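Local structure of aminopeptidase (Aneurinibacillus sp. AM-1, 5IB9) at residues K11-E16 with V388-G393; G237-A242 with P365-Y370; G270-G275 with G344-E349; L311-I316 with R322-G327. The protein probably releases amino-terminal residues from peptides as a zinc-dependent aminopeptidase of the M28 family that also carries a protease-associated domain. All blocks are in the same frame, centred on the assembly; numbering follows the deposited sequence.

Contact 1 (K11-E16 with V388-G393). With ZN (zinc ion), chain E; ZN (zinc ion), chain D.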
loop_
_atom_site.group_PDB
_atom_site.type_symbol
_atom_site.label_atom_id
_atom_site.label_comp_id
_atom_site.label_asym_id
_atom_site.label_seq_id
_atom_site.Cartn_x
_atom_site.Cartn_y
_atom_site.Cartn_z
ATOM N N LYS A 11 33.739 20.415 10.780
ATOM C CA LYS A 11 34.834 19.895 11.608
ATOM C C LYS A 11 34.620 18.456 12.089
ATOM O O LYS A 11 35.531 17.817 12.647
ATOM C CB LYS A 11 35.003 20.727 12.823
ATOM C CG LYS A 11 33.926 20.603 13.908
ATOM C CD LYS A 11 34.334 21.525 15.103
ATOM C CE LYS A 11 33.299 21.636 16.142
ATOM N NZ LYS A 11 33.826 22.508 17.265
ATOM N N ARG A 12 33.424 17.927 11.912
ATOM C CA ARG A 12 33.023 16.631 12.427
ATOM C C ARG A 12 32.768 15.577 11.365
ATOM O O ARG A 12 32.640 14.406 11.709
ATOM C CB ARG A 12 31.698 16.795 13.206
ATOM C CG ARG A 12 31.812 17.657 14.399
ATOM C CD ARG A 12 30.618 17.399 15.310
ATOM N NE ARG A 12 30.982 17.879 16.647
ATOM C CZ ARG A 12 30.892 19.147 16.986
ATOM N NH1 ARG A 12 30.465 20.067 16.162
ATOM N NH2 ARG A 12 31.252 19.558 18.246
ATOM N N THR A 13 32.634 15.898 10.061
ATOM C CA THR A 13 32.330 14.836 9.110
ATOM C C THR A 13 33.508 13.910 8.790
ATOM O O THR A 13 34.554 14.290 8.217
ATOM C CB THR A 13 31.920 15.543 7.785
ATOM O OG1 THR A 13 32.902 16.605 7.507
ATOM C CG2 THR A 13 30.480 16.200 7.852
ATOM N N ASP A 14 33.388 12.674 9.255
ATOM C CA ASP A 14 34.519 11.776 9.266
ATOM C C ASP A 14 34.419 10.905 8.074
ATOM O O ASP A 14 33.502 10.018 7.982
ATOM C CB ASP A 14 34.487 11.042 10.586
ATOM C CG ASP A 14 35.675 10.088 10.790
ATOM O OD1 ASP A 14 36.144 9.462 9.840
ATOM O OD2 ASP A 14 36.006 10.051 12.014
ATOM N N ALA A 15 35.331 11.091 7.140
ATOM C CA ALA A 15 35.273 10.345 5.927
ATOM C C ALA A 15 35.741 8.880 6.100
ATOM O O ALA A 15 35.390 8.042 5.247
ATOM C CB ALA A 15 36.102 11.051 4.818
ATOM N N GLU A 16 36.562 8.602 7.127
ATOM C CA GLU A 16 36.898 7.201 7.412
ATOM C C GLU A 16 35.648 6.394 7.872
ATOM O O GLU A 16 35.523 5.263 7.425
ATOM C CB GLU A 16 38.028 7.167 8.425
ATOM C CG GLU A 16 39.368 7.631 7.789
ATOM C CD GLU A 16 39.505 9.192 7.557
ATOM O OE1 GLU A 16 40.121 9.606 6.523
ATOM O OE2 GLU A 16 39.063 10.026 8.407
ATOM N N VAL A 388 29.992 15.974 0.185
ATOM C CA VAL A 388 28.512 15.864 0.208
ATOM C C VAL A 388 28.019 15.950 1.634
ATOM O O VAL A 388 27.006 16.617 1.967
ATOM C CB VAL A 388 28.040 14.613 -0.506
ATOM C CG1 VAL A 388 26.473 14.392 -0.314
ATOM C CG2 VAL A 388 28.411 14.755 -1.944
ATOM N N ALA A 389 28.689 15.256 2.550
ATOM C CA ALA A 389 28.283 15.369 3.919
ATOM C C ALA A 389 28.422 16.815 4.415
ATOM O O ALA A 389 27.514 17.286 5.145
ATOM C CB ALA A 389 29.210 14.405 4.764
ATOM N N ASP A 390 29.507 17.546 4.040
ATOM C CA ASP A 390 29.570 18.947 4.526
ATOM C C ASP A 390 28.437 19.768 3.971
ATOM O O ASP A 390 27.860 20.582 4.656
ATOM C CB ASP A 390 30.940 19.518 4.049
ATOM C CG ASP A 390 32.080 18.957 4.759
ATOM O OD1 ASP A 390 31.955 18.409 5.839
ATOM O OD2 ASP A 390 33.173 19.083 4.171
ATOM N N ILE A 391 28.129 19.655 2.660
ATOM C CA ILE A 391 27.100 20.490 2.029
ATOM C C ILE A 391 25.665 20.128 2.570
ATOM O O ILE A 391 24.871 21.018 2.967
ATOM C CB ILE A 391 27.184 20.409 0.553
ATOM C CG1 ILE A 391 28.421 21.173 -0.001
ATOM C CG2 ILE A 391 25.932 20.967 -0.137
ATOM C CD1 ILE A 391 28.833 20.814 -1.444
ATOM N N VAL A 392 25.342 18.825 2.551
ATOM C CA VAL A 392 24.002 18.390 2.969
ATOM C C VAL A 392 23.891 18.679 4.491
ATOM O O VAL A 392 22.863 19.125 4.939
ATOM C CB VAL A 392 23.736 16.960 2.540
ATOM C CG1 VAL A 392 22.414 16.428 3.198
ATOM C CG2 VAL A 392 23.565 16.921 1.064
ATOM N N GLY A 393 24.932 18.329 5.214
ATOM C CA GLY A 393 24.796 18.577 6.665
ATOM C C GLY A 393 24.671 20.056 6.981
ATOM O O GLY A 393 23.918 20.402 7.905
HETATM ZN ZN ZN E . 34.994 16.124 7.243
HETATM ZN ZN ZN D . 34.905 18.484 4.844
HETATM O O HOH W 1 35.302 18.110 6.594
HETATM O O HOH W 2 36.501 19.439 3.873
HETATM O O HOH W 3 36.050 20.545 4.392
HETATM O O HOH W 4 36.962 15.553 6.982
HETATM O O HOH W 5 35.644 16.812 9.265
#
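T13 reaches helix 382-400 with its side chain, meeting A389 and D390. Its CB lies 3.2 Å from the zinc that OG1 binds and 3.5 Å from D390 OD1. CG2 lies 3.3 Å from D390 OD1 and reaches on to A389 CB at 3.8 Å. The hydroxyl OG1 binds a zinc ion at 2.2 Å and donates a 2.6 Å hydrogen bond to D390 OD1, which receives it on the syn lone pair. With OG1 turned between the backbone N and the carbonyl carbon (chi1 46°), the hydroxyl stands close enough to the backbone O of T13 for both to chelate the same zinc in a six-membered ring, T13 O at 2.1 Å. This is a two-zinc site, separate from the inhibitor-binding centre. D390 OD2 takes the second zinc, so the carboxylate holds a metal with one oxygen and the threonine with the other. Water 1 bridges the two ions. D386, one turn earlier on the helix, is a ligand of both, while waters 4 and 5 add to the shell of the zinc on T13. D14, the N-cap of helix 15-25, accepts at OD1 from N17 N and, weakly, from E16 N.

Contact 2 (G237-A242 with P365-Y370). With ZN (zinc ion), chain B; ZN (zinc ion), chain C; BES (2-(3-amino-2-hydroxy-4-phenyl-butyrylamino)-4-methyl-pentanoic acid), chain H.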
loop_
_atom_site.group_PDB
_atom_site.type_symbol
_atom_site.label_atom_id
_atom_site.label_comp_id
_atom_site.label_asym_id
_atom_site.label_seq_id
_atom_site.Cartn_x
_atom_site.Cartn_y
_atom_site.Cartn_z
ATOM N N GLY A 237 27.063 -2.411 -5.075
ATOM C CA GLY A 237 26.310 -1.239 -4.585
ATOM C C GLY A 237 27.115 -0.330 -3.750
ATOM O O GLY A 237 26.550 0.274 -2.816
ATOM N N ALA A 238 28.422 -0.170 -3.979
ATOM C CA ALA A 238 29.180 0.681 -3.113
ATOM C C ALA A 238 28.731 2.105 -3.308
ATOM O O ALA A 238 28.589 2.855 -2.314
ATOM C CB ALA A 238 30.721 0.606 -3.360
ATOM N N ASN A 239 28.561 2.506 -4.574
ATOM C CA ASN A 239 28.087 3.890 -4.751
ATOM C C ASN A 239 26.573 3.967 -4.776
ATOM O O ASN A 239 26.031 5.002 -4.259
ATOM C CB ASN A 239 28.710 4.547 -6.020
ATOM C CG ASN A 239 28.582 6.052 -5.912
ATOM O OD1 ASN A 239 28.860 6.622 -4.849
ATOM N ND2 ASN A 239 28.150 6.665 -6.999
ATOM N N ASP A 240 25.916 2.986 -5.405
ATOM C CA ASP A 240 24.462 2.952 -5.549
ATOM C C ASP A 240 23.963 1.877 -4.589
ATOM O O ASP A 240 23.797 0.741 -5.029
ATOM C CB ASP A 240 24.002 2.613 -7.043
ATOM C CG ASP A 240 22.558 2.802 -7.301
ATOM O OD1 ASP A 240 21.912 3.399 -6.233
ATOM O OD2 ASP A 240 21.786 2.407 -8.287
ATOM N N ASP A 241 23.642 2.101 -3.285
ATOM C CA ASP A 241 23.641 3.413 -2.678
ATOM C C ASP A 241 24.229 3.265 -1.303
ATOM O O ASP A 241 23.832 3.983 -0.374
ATOM C CB ASP A 241 22.238 4.039 -2.629
ATOM C CG ASP A 241 22.328 5.498 -2.202
ATOM O OD1 ASP A 241 23.351 6.203 -2.319
ATOM O OD2 ASP A 241 21.216 5.989 -1.664
ATOM N N ALA A 242 25.293 2.417 -1.144
ATOM C CA ALA A 242 26.007 2.518 0.144
ATOM C C ALA A 242 26.582 3.862 0.464
ATOM O O ALA A 242 26.636 4.253 1.653
ATOM C CB ALA A 242 27.088 1.390 0.319
ATOM N N PRO A 365 27.309 13.830 -14.607
ATOM C CA PRO A 365 26.819 12.538 -15.061
ATOM C C PRO A 365 27.423 11.381 -14.213
ATOM O O PRO A 365 28.582 11.451 -13.696
ATOM C CB PRO A 365 27.290 12.489 -16.553
ATOM C CG PRO A 365 28.472 13.377 -16.550
ATOM C CD PRO A 365 28.147 14.514 -15.610
ATOM N N VAL A 366 26.628 10.337 -14.121
ATOM C CA VAL A 366 26.971 9.215 -13.271
ATOM C C VAL A 366 28.112 8.401 -13.902
ATOM O O VAL A 366 28.359 8.436 -15.125
ATOM C CB VAL A 366 25.810 8.284 -12.928
ATOM C CG1 VAL A 366 24.602 9.111 -12.299
ATOM C CG2 VAL A 366 25.320 7.429 -14.136
ATOM N N GLU A 367 28.793 7.653 -13.070
ATOM C CA GLU A 367 29.922 6.798 -13.492
ATOM C C GLU A 367 29.459 5.655 -14.404
ATOM O O GLU A 367 28.271 5.296 -14.489
ATOM C CB GLU A 367 30.519 6.250 -12.222
ATOM C CG GLU A 367 29.535 5.267 -11.538
ATOM C CD GLU A 367 28.806 5.913 -10.393
ATOM O OE1 GLU A 367 28.477 7.113 -10.451
ATOM O OE2 GLU A 367 28.648 5.208 -9.332
ATOM N N PRO A 368 30.412 5.021 -15.104
ATOM C CA PRO A 368 30.050 3.881 -15.940
ATOM C C PRO A 368 29.661 2.608 -15.185
ATOM O O PRO A 368 29.087 1.681 -15.801
ATOM C CB PRO A 368 31.354 3.584 -16.681
ATOM C CG PRO A 368 32.164 4.802 -16.554
ATOM C CD PRO A 368 31.804 5.409 -15.208
ATOM N N TRP A 369 29.916 2.597 -13.860
ATOM C CA TRP A 369 29.843 1.375 -13.020
ATOM C C TRP A 369 28.461 1.167 -12.389
ATOM O O TRP A 369 28.184 0.100 -11.830
ATOM C CB TRP A 369 30.901 1.419 -11.935
ATOM C CG TRP A 369 32.199 2.008 -12.366
ATOM C CD1 TRP A 369 32.877 3.006 -11.764
ATOM C CD2 TRP A 369 32.962 1.619 -13.526
ATOM N NE1 TRP A 369 34.058 3.263 -12.424
ATOM C CE2 TRP A 369 34.111 2.439 -13.530
ATOM C CE3 TRP A 369 32.779 0.639 -14.514
ATOM C CZ2 TRP A 369 35.106 2.346 -14.519
ATOM C CZ3 TRP A 369 33.751 0.562 -15.541
ATOM C CH2 TRP A 369 34.903 1.425 -15.505
ATOM N N TYR A 370 27.578 2.151 -12.596
ATOM C CA TYR A 370 26.249 2.145 -12.123
ATOM C C TYR A 370 25.473 0.844 -12.500
ATOM O O TYR A 370 25.428 0.521 -13.660
ATOM C CB TYR A 370 25.666 3.383 -12.839
ATOM C CG TYR A 370 24.190 3.510 -12.743
ATOM C CD1 TYR A 370 23.585 3.571 -11.530
ATOM C CD2 TYR A 370 23.408 3.616 -13.890
ATOM C CE1 TYR A 370 22.201 3.698 -11.418
ATOM C CE2 TYR A 370 22.027 3.747 -13.798
ATOM C CZ TYR A 370 21.438 3.762 -12.543
ATOM O OH TYR A 370 20.057 3.894 -12.442
HETATM ZN ZN ZN B . 20.084 2.112 -8.604
HETATM ZN ZN ZN C . 20.253 4.520 -6.025
HETATM N N2 BES H . 20.355 5.951 -8.156
HETATM C C1 BES H . 19.396 5.439 -9.135
HETATM C C6 BES H . 18.739 6.631 -9.826
HETATM C C7 BES H . 19.581 7.472 -10.780
HETATM C C8 BES H . 20.542 6.912 -11.658
HETATM C C12 BES H . 19.349 8.865 -10.801
HETATM C C9 BES H . 21.253 7.754 -12.539
HETATM C C11 BES H . 20.072 9.714 -11.686
HETATM C C10 BES H . 21.026 9.145 -12.545
HETATM C C2 BES H . 18.358 4.554 -8.437
HETATM O O2 BES H . 19.194 3.741 -7.615
HETATM C C3 BES H . 17.737 3.738 -9.519
HETATM O O3 BES H . 18.448 2.928 -10.104
HETATM N N1 BES H . 16.514 3.998 -9.832
HETATM C C4 BES H . 15.893 3.276 -10.947
HETATM C C13 BES H . 14.486 3.846 -10.992
HETATM C C14 BES H . 13.649 3.568 -9.738
HETATM C C15 BES H . 12.269 4.114 -10.081
HETATM C C16 BES H . 13.614 2.104 -9.297
HETATM C C5 BES H . 16.491 3.623 -12.305
HETATM O O1 BES H . 16.278 2.844 -13.279
HETATM O O4 BES H . 17.167 4.651 -12.489
HETATM O O HOH W 6 27.544 9.327 -8.790
#
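N239 and E367 form the polar part of this contact: N239 ND2 donates to E367 OE2 at 2.8 Å, on the syn lone pair. The bond is bent (146°), and the amide and carboxylate planes stand 41° apart. Beside this bond the pair is looser, with water 6 near E367 OE1 (2.9 Å) and only weakly placed against N239 ND2. Packing is closer round zinc and inhibitor: D240 OD2 meets the edge of the Y370 ring, 3.4 Å from CE1, while binding one zinc; D240 OD1 binds the other. A bridging aspartate followed by a cis peptide, as between D240 and D241, is a hallmark of M28 dizinc centres. Y370 OH donates to O3 of the inhibitor bestatin at 3.0 Å, and the inhibitor's phenyl ring points its C8-C9 edge at one face of the Y370 ring. A phenylalanine here would lose this hydroxyl and probably leave O3 with one grip fewer beside its zinc. N239 lies at the start of helix 238-256, which packs A238 and A242 against I22 of helix 15-25, whereas E367 belongs to the loop leaving strand 358-364.

Contact 3 (G270-G275 with G344-E349). With ZN (zinc ion), chain B; BES (2-(3-amino-2-hydroxy-4-phenyl-butyrylamino)-4-methyl-pentanoic acid), chain H.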
loop_
_atom_site.group_PDB
_atom_site.type_symbol
_atom_site.label_atom_id
_atom_site.label_comp_id
_atom_site.label_asym_id
_atom_site.label_seq_id
_atom_site.Cartn_x
_atom_site.Cartn_y
_atom_site.Cartn_z
ATOM N N GLY A 270 14.206 0.557 2.038
ATOM C CA GLY A 270 14.392 -0.716 1.316
ATOM C C GLY A 270 13.712 -0.664 -0.031
ATOM O O GLY A 270 12.888 0.184 -0.330
ATOM N N ALA A 271 14.107 -1.630 -0.874
ATOM C CA ALA A 271 13.384 -1.901 -2.156
ATOM C C ALA A 271 13.286 -0.709 -2.990
ATOM O O ALA A 271 12.334 -0.505 -3.707
ATOM C CB ALA A 271 12.006 -2.627 -1.893
ATOM N N GLU A 272 14.260 0.198 -2.988
ATOM C CA GLU A 272 14.311 1.347 -3.886
ATOM C C GLU A 272 14.392 0.883 -5.357
ATOM O O GLU A 272 13.704 1.465 -6.214
ATOM C CB GLU A 272 15.437 2.339 -3.509
ATOM C CG GLU A 272 15.382 3.654 -4.300
ATOM C CD GLU A 272 16.212 3.595 -5.604
ATOM O OE1 GLU A 272 16.914 2.589 -5.882
ATOM O OE2 GLU A 272 16.057 4.626 -6.294
ATOM N N GLU A 273 15.202 -0.146 -5.548
ATOM C CA GLU A 273 15.511 -0.515 -6.963
ATOM C C GLU A 273 14.320 -1.227 -7.583
ATOM O O GLU A 273 14.278 -1.323 -8.840
ATOM C CB GLU A 273 16.712 -1.410 -6.934
ATOM C CG GLU A 273 18.083 -0.807 -6.442
ATOM C CD GLU A 273 18.683 0.260 -7.378
ATOM O OE1 GLU A 273 17.986 0.639 -8.373
ATOM O OE2 GLU A 273 19.862 0.731 -7.027
ATOM N N ASN A 274 13.383 -1.647 -6.773
ATOM C CA ASN A 274 12.150 -2.279 -7.192
ATOM C C ASN A 274 11.028 -1.333 -7.531
ATOM O O ASN A 274 9.884 -1.774 -7.727
ATOM C CB ASN A 274 11.614 -3.242 -6.044
ATOM C CG ASN A 274 12.665 -4.252 -5.588
ATOM O OD1 ASN A 274 12.689 -5.414 -6.050
ATOM N ND2 ASN A 274 13.629 -3.775 -4.822
ATOM N N GLY A 275 11.264 -0.009 -7.513
ATOM C CA GLY A 275 10.254 0.954 -7.750
ATOM C C GLY A 275 9.902 1.805 -6.525
ATOM O O GLY A 275 8.774 2.220 -6.340
ATOM N N GLY A 344 13.777 12.336 -11.481
ATOM C CA GLY A 344 13.098 11.466 -10.500
ATOM C C GLY A 344 14.054 10.289 -10.192
ATOM O O GLY A 344 15.266 10.481 -9.994
ATOM N N ARG A 345 13.517 9.083 -10.200
ATOM C CA ARG A 345 14.278 7.832 -10.184
ATOM C C ARG A 345 14.920 7.532 -8.829
ATOM O O ARG A 345 15.926 6.770 -8.764
ATOM C CB ARG A 345 15.406 7.753 -11.267
ATOM C CG ARG A 345 14.914 7.979 -12.711
ATOM C CD ARG A 345 16.138 8.229 -13.702
ATOM N NE ARG A 345 17.048 7.084 -13.766
ATOM C CZ ARG A 345 18.151 7.030 -14.506
ATOM N NH1 ARG A 345 18.474 8.047 -15.303
ATOM N NH2 ARG A 345 18.920 5.948 -14.470
ATOM N N SER A 346 14.448 8.214 -7.757
ATOM C CA SER A 346 15.009 7.877 -6.373
ATOM C C SER A 346 13.917 8.290 -5.389
ATOM O O SER A 346 12.868 8.751 -5.762
ATOM C CB SER A 346 16.360 8.549 -6.121
ATOM O OG SER A 346 17.001 7.927 -5.014
ATOM N N ASP A 347 14.190 8.040 -4.124
ATOM C CA ASP A 347 13.158 8.141 -3.064
ATOM C C ASP A 347 12.616 9.552 -2.821
ATOM O O ASP A 347 11.510 9.636 -2.265
ATOM C CB ASP A 347 13.715 7.568 -1.748
ATOM C CG ASP A 347 14.075 6.079 -1.890
ATOM O OD1 ASP A 347 13.172 5.283 -2.226
ATOM O OD2 ASP A 347 15.297 5.777 -1.718
ATOM N N HIS A 348 13.263 10.594 -3.351
ATOM C CA HIS A 348 12.662 11.940 -3.227
ATOM C C HIS A 348 11.315 11.996 -3.925
ATOM O O HIS A 348 10.460 12.786 -3.517
ATOM C CB HIS A 348 13.589 13.032 -3.718
ATOM C CG HIS A 348 13.993 12.862 -5.153
ATOM N ND1 HIS A 348 14.573 11.701 -5.665
ATOM C CD2 HIS A 348 13.931 13.763 -6.154
ATOM C CE1 HIS A 348 14.794 11.906 -6.979
ATOM N NE2 HIS A 348 14.439 13.161 -7.278
ATOM N N GLU A 349 11.093 11.170 -4.950
ATOM C CA GLU A 349 9.780 11.145 -5.651
ATOM C C GLU A 349 8.642 10.769 -4.733
ATOM O O GLU A 349 7.502 11.180 -4.968
ATOM C CB GLU A 349 9.883 10.132 -6.753
ATOM C CG GLU A 349 8.735 10.255 -7.807
ATOM C CD GLU A 349 9.105 9.438 -9.054
ATOM O OE1 GLU A 349 10.200 9.601 -9.673
ATOM O OE2 GLU A 349 8.310 8.603 -9.400
HETATM ZN ZN ZN B . 20.084 2.112 -8.604
HETATM N N2 BES H . 20.355 5.951 -8.156
HETATM C C1 BES H . 19.396 5.439 -9.135
HETATM C C6 BES H . 18.739 6.631 -9.826
HETATM C C7 BES H . 19.581 7.472 -10.780
HETATM C C8 BES H . 20.542 6.912 -11.658
HETATM C C12 BES H . 19.349 8.865 -10.801
HETATM C C9 BES H . 21.253 7.754 -12.539
HETATM C C11 BES H . 20.072 9.714 -11.686
HETATM C C10 BES H . 21.026 9.145 -12.545
HETATM C C2 BES H . 18.358 4.554 -8.437
HETATM O O2 BES H . 19.194 3.741 -7.615
HETATM C C3 BES H . 17.737 3.738 -9.519
HETATM O O3 BES H . 18.448 2.928 -10.104
HETATM N N1 BES H . 16.514 3.998 -9.832
HETATM C C4 BES H . 15.893 3.276 -10.947
HETATM C C13 BES H . 14.486 3.846 -10.992
HETATM C C14 BES H . 13.649 3.568 -9.738
HETATM C C15 BES H . 12.269 4.114 -10.081
HETATM C C16 BES H . 13.614 2.104 -9.297
HETATM C C5 BES H . 16.491 3.623 -12.305
HETATM O O1 BES H . 16.278 2.844 -13.279
HETATM O O4 BES H . 17.167 4.651 -12.489
HETATM O O HOH W 7 12.352 2.785 -1.590
#
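E272 lays its CG methylene against the carboxylate of D347, 3.3 Å from OD2, and the two carboxylates are turned 76° apart. With CG anti to the backbone N (chi1 -171°) and a bend at the next bond, the E272 carboxylate swings past D347 towards bestatin, where its OE1 lies 3.1 Å from the inhibitor hydroxyl O2. OE2 faces the R345 carbonyl O at 3.3 Å, two acceptors side by side without a bond, and passes over CA of S346. R345 turns its guanidinium towards the inhibitor: one face covers atom C8 of the phenyl ring, while NE and NH2 both hold the carboxylate oxygen O4, at 2.8 and 2.9 Å, the NE bond being the straighter (154°). R345 O accepts from the inhibitor amide N1 at 3.0 Å. E273, next to E272, binds zinc with both carboxylate oxygens, OE2 at 2.1 Å. Polar ends find partners outside the two loops: S346 OG bonds to D301, and D347 to S279. Water 7 donates to both G270 O and D347 OD1, tying the loops at their rear. With no direct hydrogen bond between them, the two loops are joined by van der Waals contact, this water and the inhibitor; they form two walls of the active-site pocket, one bringing E272 close to the inhibitor hydroxyl and E273 to the zinc, the other an arginine that recognises the inhibitor's terminal carboxylate.

Contact 4 (L311-I316 with R322-G327)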
loop_
_atom_site.group_PDB
_atom_site.type_symbol
_atom_site.label_atom_id
_atom_site.label_comp_id
_atom_site.label_asym_id
_atom_site.label_seq_id
_atom_site.Cartn_x
_atom_site.Cartn_y
_atom_site.Cartn_z
ATOM N N LEU A 311 28.576 17.463 -8.253
ATOM C CA LEU A 311 27.291 17.360 -7.504
ATOM C C LEU A 311 26.176 18.174 -8.205
ATOM O O LEU A 311 26.436 19.319 -8.653
ATOM C CB LEU A 311 27.584 17.864 -6.065
ATOM C CG LEU A 311 26.503 17.546 -5.033
ATOM C CD1 LEU A 311 26.287 16.101 -4.902
ATOM C CD2 LEU A 311 26.920 18.293 -3.754
ATOM N N ILE A 312 24.946 17.673 -8.169
ATOM C CA ILE A 312 23.818 18.440 -8.649
ATOM C C ILE A 312 22.649 18.123 -7.733
ATOM O O ILE A 312 22.624 17.048 -7.084
ATOM C CB ILE A 312 23.503 18.093 -10.127
ATOM C CG1 ILE A 312 22.360 18.980 -10.706
ATOM C CG2 ILE A 312 23.212 16.645 -10.266
ATOM C CD1 ILE A 312 22.472 19.040 -12.238
ATOM N N MET A 313 21.663 19.006 -7.728
ATOM C CA MET A 313 20.419 18.680 -6.980
ATOM C C MET A 313 19.306 18.462 -7.988
ATOM O O MET A 313 19.074 19.333 -8.786
ATOM C CB MET A 313 20.027 19.873 -6.168
ATOM C CG MET A 313 21.084 20.277 -5.171
ATOM S SD MET A 313 20.717 21.731 -4.157
ATOM C CE MET A 313 20.727 23.048 -5.431
ATOM N N TYR A 314 18.552 17.361 -7.906
ATOM C CA TYR A 314 17.475 17.140 -8.848
ATOM C C TYR A 314 16.131 17.198 -8.134
ATOM O O TYR A 314 15.921 16.631 -7.057
ATOM C CB TYR A 314 17.582 15.758 -9.452
ATOM C CG TYR A 314 18.606 15.610 -10.567
ATOM C CD1 TYR A 314 18.675 16.511 -11.600
ATOM C CD2 TYR A 314 19.505 14.578 -10.513
ATOM C CE1 TYR A 314 19.678 16.338 -12.626
ATOM C CE2 TYR A 314 20.532 14.388 -11.552
ATOM C CZ TYR A 314 20.536 15.263 -12.584
ATOM O OH TYR A 314 21.519 15.152 -13.579
ATOM N N THR A 315 15.157 17.884 -8.762
ATOM C CA THR A 315 13.836 17.899 -8.260
ATOM C C THR A 315 12.882 17.247 -9.307
ATOM O O THR A 315 13.203 17.243 -10.532
ATOM C CB THR A 315 13.296 19.291 -7.870
ATOM O OG1 THR A 315 13.230 20.041 -9.104
ATOM C CG2 THR A 315 14.286 19.978 -6.918
ATOM N N ILE A 316 11.743 16.762 -8.861
ATOM C CA ILE A 316 10.834 16.019 -9.802
ATOM C C ILE A 316 10.291 16.943 -10.874
ATOM O O ILE A 316 10.204 16.438 -12.019
ATOM C CB ILE A 316 9.650 15.451 -8.958
ATOM C CG1 ILE A 316 10.165 14.423 -7.904
ATOM C CG2 ILE A 316 8.574 14.821 -9.848
ATOM C CD1 ILE A 316 11.086 13.340 -8.408
ATOM N N ARG A 322 12.560 24.556 -1.128
ATOM C CA ARG A 322 13.341 24.891 0.046
ATOM C C ARG A 322 14.602 24.018 0.183
ATOM O O ARG A 322 15.604 24.471 0.636
ATOM C CB ARG A 322 12.463 24.792 1.278
ATOM C CG ARG A 322 13.223 25.156 2.626
ATOM C CD ARG A 322 12.392 24.992 3.859
ATOM N NE ARG A 322 11.247 25.881 3.858
ATOM C CZ ARG A 322 10.019 25.496 3.664
ATOM N NH1 ARG A 322 9.710 24.244 3.446
ATOM N NH2 ARG A 322 9.101 26.394 3.663
ATOM N N VAL A 323 14.505 22.774 -0.260
ATOM C CA VAL A 323 15.705 21.909 -0.101
ATOM C C VAL A 323 16.798 22.403 -1.086
ATOM O O VAL A 323 17.995 22.425 -0.732
ATOM C CB VAL A 323 15.321 20.442 -0.422
ATOM C CG1 VAL A 323 16.576 19.509 -0.443
ATOM C CG2 VAL A 323 14.414 19.913 0.657
ATOM N N THR A 324 16.444 22.701 -2.332
ATOM C CA THR A 324 17.488 23.186 -3.248
ATOM C C THR A 324 17.969 24.568 -2.803
ATOM O O THR A 324 19.189 24.881 -3.001
ATOM C CB THR A 324 17.128 23.214 -4.737
ATOM O OG1 THR A 324 16.050 24.175 -4.932
ATOM C CG2 THR A 324 16.694 21.832 -5.177
ATOM N N ASP A 325 17.121 25.394 -2.179
ATOM C CA ASP A 325 17.628 26.683 -1.655
ATOM C C ASP A 325 18.668 26.484 -0.565
ATOM O O ASP A 325 19.694 27.205 -0.491
ATOM C CB ASP A 325 16.460 27.535 -1.117
ATOM C CG ASP A 325 15.577 28.078 -2.172
ATOM O OD1 ASP A 325 15.921 28.156 -3.340
ATOM O OD2 ASP A 325 14.448 28.506 -1.774
ATOM N N LEU A 326 18.423 25.508 0.345
ATOM C CA LEU A 326 19.349 25.279 1.474
ATOM C C LEU A 326 20.654 24.633 0.914
ATOM O O LEU A 326 21.716 25.001 1.382
ATOM C CB LEU A 326 18.739 24.329 2.513
ATOM C CG LEU A 326 17.679 25.016 3.398
ATOM C CD1 LEU A 326 16.803 23.875 4.105
ATOM C CD2 LEU A 326 18.267 26.109 4.383
ATOM N N GLY A 327 20.520 23.708 -0.080
ATOM C CA GLY A 327 21.697 23.047 -0.663
ATOM C C GLY A 327 22.518 24.104 -1.397
ATOM O O GLY A 327 23.779 24.103 -1.205
#
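M313, T324 and T315 account for most of the surface hidden between strand 311-315 and helix 322-327. The methionine extends from the strand with CG anti to its carbonyl carbon, then bends at the last bond (chi3 -67°) to lie across T324. Its methyl CE comes 3.4 Å from the backbone O of T324 and 3.7 Å from T324 CB, while SD rests 3.9 Å from the CA of G327. A beta carbon on that glycine would run into the sulfur. An alanine in place of M313 would remove this arm and probably open a gap over T324 and G327. T315 and T324 meet methyl to methyl, CG2 to CG2 at 3.5 Å, their side chains crossing at about a right angle; the hydroxyls bond to partners outside the two segments, T315 OG1 to K319 O and T324 OG1 to Y412 OH. Strand and helix run antiparallel (168°), axes 9.3 Å apart, as in the first half of a beta-alpha-beta unit. That unit is completed by strand 340-342, which lies parallel to 310-315 on one edge, and strand 358-364 pairs antiparallel with 310-315 on the other.

Contact 1 spans the most chain, joining the N-terminal stretch to helix 382-400; the pairs of contacts 2, 3 and 4 lie successively within it. Contacts 2 and 3, centres 14 Å apart, share one zinc and bestatin and together line the active site: D240 and E273 bind the same ion, and Y370 lies beside R345. Contact 4 touches both contact 1 and contact 3: L311 meets V388 and I391, and I316 meets G344, H348 and E349. The second zinc pair, in contact 1, is remote, its centre about 19 Å from that of contact 2. The M28 peptidase domain thus gathers zinc and inhibitor ligands from segments far apart in sequence, with the second zinc pair at helix 382-400.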